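Local coordinates for protein nucleoporin NUP159 (PDB 1XIP) that forms, through its N-terminal beta-propeller domain, a docking site on the nuclear pore that tethers the helicase Dbp5 for mRNA export, at residues A[89-100]-A[103-114]. Numbering follows the deposited sequence.
Sequences DVIFVCFHGDQV and STRNALYSLDLE
L113 packs across V100 at about a right angle, its CD2 lying 3.6 Å from V100 CG2, while its other methyl, CD1, meets the F95 ring at the edge, in the ring plane, 4.0 Å from CD2 of that ring. One leucine thus touches both apolar side chains, a different methyl to each. The backbone fixes this end: L113 N donates to D98 O (3.0 Å), and V100 and L111 exchange two bonds as an antiparallel hydrogen-bonded pair, both donors in the carbonyl plane. On the face that bears Q99 and D112, the extended Q99 chain brings the face of its amide over S110 OG, which stands 3.4 Å from Q99 CD.

At the other end, a classic beta bulge sets two residues, I91 and F92, against S103. The I91 N to S103 O bond is nearly linear (2.9 Å, 177°), whereas the one from F92 N to the same oxygen is weak; S103 N returns a bond to F92 O. S103 CB sits 3.8 Å from F92 CB, oblique to the ring. D89 OD2 rests against R105 CD (3.1 Å) and lies near the guanidinium plane at its edge, where the salt bridge to R105 NE is long, 3.8 Å; the two planes are 41° apart. T104 OG1, at chi1 of 67°, accepts from N106 N and A107 N, an ST turn and ST motif in the connection to strand 107-112.

Strands 90-96, 99-104 and 107-112 form, with 119-124, one four-stranded antiparallel propeller blade; strand 51-56 of the preceding blade packs against V93, F95 and V100, and L132 of the following blade touches I91, F92 and S103.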
loop_
_atom_site.group_PDB
_atom_site.type_symbol
_atom_site.label_atom_id
_atom_site.label_comp_id
_atom_site.label_asym_id
_atom_site.label_seq_id
_atom_site.Cartn_x
_atom_site.Cartn_y
_atom_site.Cartn_z
ATOM N N ASP A 89 -12.535 -11.633 6.896
ATOM C CA ASP A 89 -12.033 -10.277 7.143
ATOM C C ASP A 89 -10.566 -10.046 6.768
ATOM O O ASP A 89 -9.817 -9.504 7.564
ATOM C CB ASP A 89 -12.254 -9.926 8.628
ATOM C CG ASP A 89 -12.873 -8.540 8.834
ATOM O OD1 ASP A 89 -14.013 -8.293 8.325
ATOM O OD2 ASP A 89 -12.299 -7.652 9.523
ATOM N N VAL A 90 -10.130 -10.429 5.576
ATOM C CA VAL A 90 -8.685 -10.334 5.347
ATOM C C VAL A 90 -8.166 -8.991 4.879
ATOM O O VAL A 90 -8.773 -8.335 4.023
ATOM C CB VAL A 90 -8.017 -11.566 4.612
ATOM C CG1 VAL A 90 -9.034 -12.569 4.164
ATOM C CG2 VAL A 90 -7.088 -11.120 3.489
ATOM N N ILE A 91 -7.048 -8.584 5.480
ATOM C CA ILE A 91 -6.491 -7.259 5.275
ATOM C C ILE A 91 -5.055 -7.323 4.798
ATOM O O ILE A 91 -4.479 -6.311 4.396
ATOM C CB ILE A 91 -6.622 -6.422 6.567
ATOM C CG1 ILE A 91 -5.872 -7.071 7.733
ATOM C CG2 ILE A 91 -8.085 -6.260 6.942
ATOM C CD1 ILE A 91 -5.444 -6.088 8.785
ATOM N N PHE A 92 -4.484 -8.525 4.820
ATOM C CA PHE A 92 -3.058 -8.696 4.611
ATOM C C PHE A 92 -2.714 -10.087 4.125
ATOM O O PHE A 92 -3.109 -11.077 4.702
ATOM C CB PHE A 92 -2.276 -8.402 5.899
ATOM C CG PHE A 92 -0.799 -8.594 5.758
ATOM C CD1 PHE A 92 0.013 -7.546 5.322
ATOM C CD2 PHE A 92 -0.209 -9.825 6.035
ATOM C CE1 PHE A 92 1.391 -7.710 5.182
ATOM C CE2 PHE A 92 1.179 -9.997 5.899
ATOM C CZ PHE A 92 1.976 -8.928 5.478
ATOM N N VAL A 93 -1.902 -10.132 3.087
ATOM C CA VAL A 93 -1.596 -11.354 2.374
ATOM C C VAL A 93 -0.161 -11.179 1.869
ATOM O O VAL A 93 0.207 -10.076 1.451
ATOM C CB VAL A 93 -2.629 -11.531 1.239
ATOM C CG1 VAL A 93 -2.006 -11.439 -0.160
ATOM C CG2 VAL A 93 -3.460 -12.771 1.449
ATOM N N CYS A 94 0.665 -12.225 1.960
ATOM C CA CYS A 94 2.071 -12.100 1.569
ATOM C C CYS A 94 2.898 -13.382 1.656
ATOM O O CYS A 94 2.674 -14.203 2.542
ATOM C CB CYS A 94 2.748 -10.988 2.378
ATOM S SG CYS A 94 3.719 -11.533 3.788
ATOM N N PHE A 95 3.879 -13.524 0.758
ATOM C CA PHE A 95 4.780 -14.675 0.774
ATOM C C PHE A 95 5.928 -14.441 1.723
ATOM O O PHE A 95 6.456 -13.342 1.793
ATOM C CB PHE A 95 5.328 -14.977 -0.619
ATOM C CG PHE A 95 4.280 -15.389 -1.609
ATOM C CD1 PHE A 95 3.682 -14.445 -2.445
ATOM C CD2 PHE A 95 3.891 -16.702 -1.711
ATOM C CE1 PHE A 95 2.712 -14.816 -3.363
ATOM C CE2 PHE A 95 2.927 -17.088 -2.624
ATOM C CZ PHE A 95 2.334 -16.139 -3.460
ATOM N N HIS A 96 6.321 -15.491 2.441
ATOM C CA HIS A 96 7.431 -15.434 3.386
ATOM C C HIS A 96 8.101 -16.797 3.460
ATOM O O HIS A 96 7.527 -17.744 3.985
ATOM C CB HIS A 96 6.933 -15.028 4.780
ATOM C CG HIS A 96 8.000 -15.059 5.839
ATOM N ND1 HIS A 96 8.063 -16.043 6.808
ATOM C CD2 HIS A 96 9.050 -14.230 6.077
ATOM C CE1 HIS A 96 9.098 -15.809 7.602
ATOM N NE2 HIS A 96 9.712 -14.715 7.181
ATOM N N GLY A 97 9.318 -16.904 2.952
ATOM C CA GLY A 97 9.968 -18.196 2.899
ATOM C C GLY A 97 9.090 -19.139 2.106
ATOM O O GLY A 97 8.617 -18.790 1.027
ATOM N N ASP A 98 8.826 -20.319 2.647
ATOM C CA ASP A 98 7.959 -21.269 1.956
ATOM C C ASP A 98 6.508 -21.253 2.463
ATOM O O ASP A 98 5.817 -22.256 2.417
ATOM C CB ASP A 98 8.561 -22.669 2.023
ATOM C CG ASP A 98 9.652 -22.887 0.965
ATOM O OD1 ASP A 98 10.790 -22.367 1.140
ATOM O OD2 ASP A 98 9.453 -23.561 -0.081
ATOM N N GLN A 99 6.063 -20.092 2.926
ATOM C CA GLN A 99 4.759 -19.935 3.539
ATOM C C GLN A 99 4.018 -18.748 2.951
ATOM O O GLN A 99 4.611 -17.885 2.310
ATOM C CB GLN A 99 4.925 -19.685 5.037
ATOM C CG GLN A 99 5.154 -20.915 5.874
ATOM C CD GLN A 99 5.363 -20.570 7.347
ATOM O OE1 GLN A 99 5.558 -19.391 7.712
ATOM N NE2 GLN A 99 5.321 -21.592 8.199
ATOM N N VAL A 100 2.714 -18.704 3.185
ATOM C CA VAL A 100 1.932 -17.520 2.899
ATOM C C VAL A 100 1.296 -17.028 4.207
ATOM O O VAL A 100 0.651 -17.793 4.925
ATOM C CB VAL A 100 0.849 -17.800 1.845
ATOM C CG1 VAL A 100 0.028 -16.573 1.586
ATOM C CG2 VAL A 100 1.469 -18.241 0.562
ATOM N N SER A 103 -3.646 -12.391 7.182
ATOM C CA SER A 103 -4.096 -11.762 8.393
ATOM C C SER A 103 -5.463 -11.151 8.209
ATOM O O SER A 103 -5.724 -10.474 7.208
ATOM C CB SER A 103 -3.116 -10.690 8.802
ATOM O OG SER A 103 -3.338 -10.313 10.134
ATOM N N THR A 104 -6.350 -11.426 9.157
ATOM C CA THR A 104 -7.559 -10.621 9.329
ATOM C C THR A 104 -7.258 -9.520 10.348
ATOM O O THR A 104 -6.109 -9.323 10.755
ATOM C CB THR A 104 -8.765 -11.482 9.837
ATOM O OG1 THR A 104 -8.504 -11.945 11.173
ATOM C CG2 THR A 104 -8.957 -12.763 9.014
ATOM N N ARG A 105 -8.299 -8.827 10.784
ATOM C CA ARG A 105 -8.158 -7.828 11.823
ATOM C C ARG A 105 -7.832 -8.474 13.179
ATOM O O ARG A 105 -7.181 -7.847 14.038
ATOM C CB ARG A 105 -9.427 -6.978 11.907
ATOM C CG ARG A 105 -9.360 -5.690 11.081
ATOM C CD ARG A 105 -10.684 -5.234 10.483
ATOM N NE ARG A 105 -11.536 -4.445 11.397
ATOM C CZ ARG A 105 -11.129 -3.410 12.174
ATOM N NH1 ARG A 105 -9.848 -3.021 12.207
ATOM N NH2 ARG A 105 -12.009 -2.771 12.937
ATOM N N ASN A 106 -8.252 -9.730 13.357
ATOM C CA ASN A 106 -8.223 -10.362 14.677
ATOM C C ASN A 106 -7.210 -11.480 14.881
ATOM O O ASN A 106 -6.891 -11.820 16.036
ATOM C CB ASN A 106 -9.619 -10.835 15.056
ATOM C CG ASN A 106 -10.627 -9.715 14.999
ATOM O OD1 ASN A 106 -10.666 -8.856 15.877
ATOM N ND2 ASN A 106 -11.423 -9.682 13.922
ATOM N N ALA A 107 -6.694 -12.026 13.777
ATOM C CA ALA A 107 -5.743 -13.134 13.825
ATOM C C ALA A 107 -4.854 -13.229 12.587
ATOM O O ALA A 107 -5.215 -12.753 11.521
ATOM C CB ALA A 107 -6.489 -14.462 14.056
ATOM N N LEU A 108 -3.694 -13.862 12.752
ATOM C CA LEU A 108 -2.717 -14.095 11.689
ATOM C C LEU A 108 -2.674 -15.587 11.369
ATOM O O LEU A 108 -2.729 -16.416 12.287
ATOM C CB LEU A 108 -1.343 -13.661 12.187
ATOM C CG LEU A 108 -0.195 -13.181 11.285
ATOM C CD1 LEU A 108 1.133 -13.794 11.761
ATOM C CD2 LEU A 108 -0.397 -13.433 9.801
ATOM N N TYR A 109 -2.557 -15.939 10.088
ATOM C CA TYR A 109 -2.590 -17.350 9.664
ATOM C C TYR A 109 -1.463 -17.670 8.723
ATOM O O TYR A 109 -0.994 -16.795 7.992
ATOM C CB TYR A 109 -3.915 -17.704 8.967
ATOM C CG TYR A 109 -5.122 -17.430 9.799
ATOM C CD1 TYR A 109 -5.491 -18.296 10.831
ATOM C CD2 TYR A 109 -5.898 -16.288 9.578
ATOM C CE1 TYR A 109 -6.598 -18.038 11.623
ATOM C CE2 TYR A 109 -7.017 -16.023 10.364
ATOM C CZ TYR A 109 -7.354 -16.906 11.384
ATOM O OH TYR A 109 -8.444 -16.657 12.165
ATOM N N SER A 110 -1.064 -18.941 8.724
ATOM C CA SER A 110 0.005 -19.453 7.871
ATOM C C SER A 110 -0.474 -20.598 6.995
ATOM O O SER A 110 -1.072 -21.559 7.495
ATOM C CB SER A 110 1.123 -19.989 8.740
ATOM O OG SER A 110 2.334 -19.348 8.429
ATOM N N LEU A 111 -0.190 -20.521 5.701
ATOM C CA LEU A 111 -0.387 -21.670 4.823
ATOM C C LEU A 111 0.959 -22.203 4.339
ATOM O O LEU A 111 1.796 -21.457 3.854
ATOM C CB LEU A 111 -1.292 -21.315 3.644
ATOM C CG LEU A 111 -1.289 -22.266 2.450
ATOM C CD1 LEU A 111 -2.193 -23.452 2.716
ATOM C CD2 LEU A 111 -1.718 -21.526 1.206
ATOM N N ASP A 112 1.161 -23.497 4.488
ATOM C CA ASP A 112 2.412 -24.117 4.135
ATOM C C ASP A 112 2.378 -24.402 2.648
ATOM O O ASP A 112 1.489 -25.084 2.179
ATOM C CB ASP A 112 2.547 -25.404 4.935
ATOM C CG ASP A 112 3.952 -25.971 4.925
ATOM O OD1 ASP A 112 4.795 -25.570 4.071
ATOM O OD2 ASP A 112 4.296 -26.849 5.747
ATOM N N LEU A 113 3.335 -23.870 1.898
ATOM C CA LEU A 113 3.237 -23.908 0.437
ATOM C C LEU A 113 3.634 -25.249 -0.117
ATOM O O LEU A 113 3.399 -25.529 -1.291
ATOM C CB LEU A 113 4.066 -22.804 -0.222
ATOM C CG LEU A 113 3.482 -21.389 -0.220
ATOM C CD1 LEU A 113 4.590 -20.394 -0.446
ATOM C CD2 LEU A 113 2.398 -21.224 -1.274
ATOM N N GLU A 114 4.238 -26.080 0.727
ATOM C CA GLU A 114 4.626 -27.422 0.318
ATOM C C GLU A 114 3.697 -28.522 0.854
ATOM O O GLU A 114 3.731 -29.658 0.370
ATOM C CB GLU A 114 6.090 -27.688 0.673
ATOM C CG GLU A 114 7.041 -27.387 -0.485
ATOM C CD GLU A 114 8.477 -27.147 -0.039
ATOM O OE1 GLU A 114 9.087 -28.055 0.588
ATOM O OE2 GLU A 114 9.006 -26.051 -0.326
#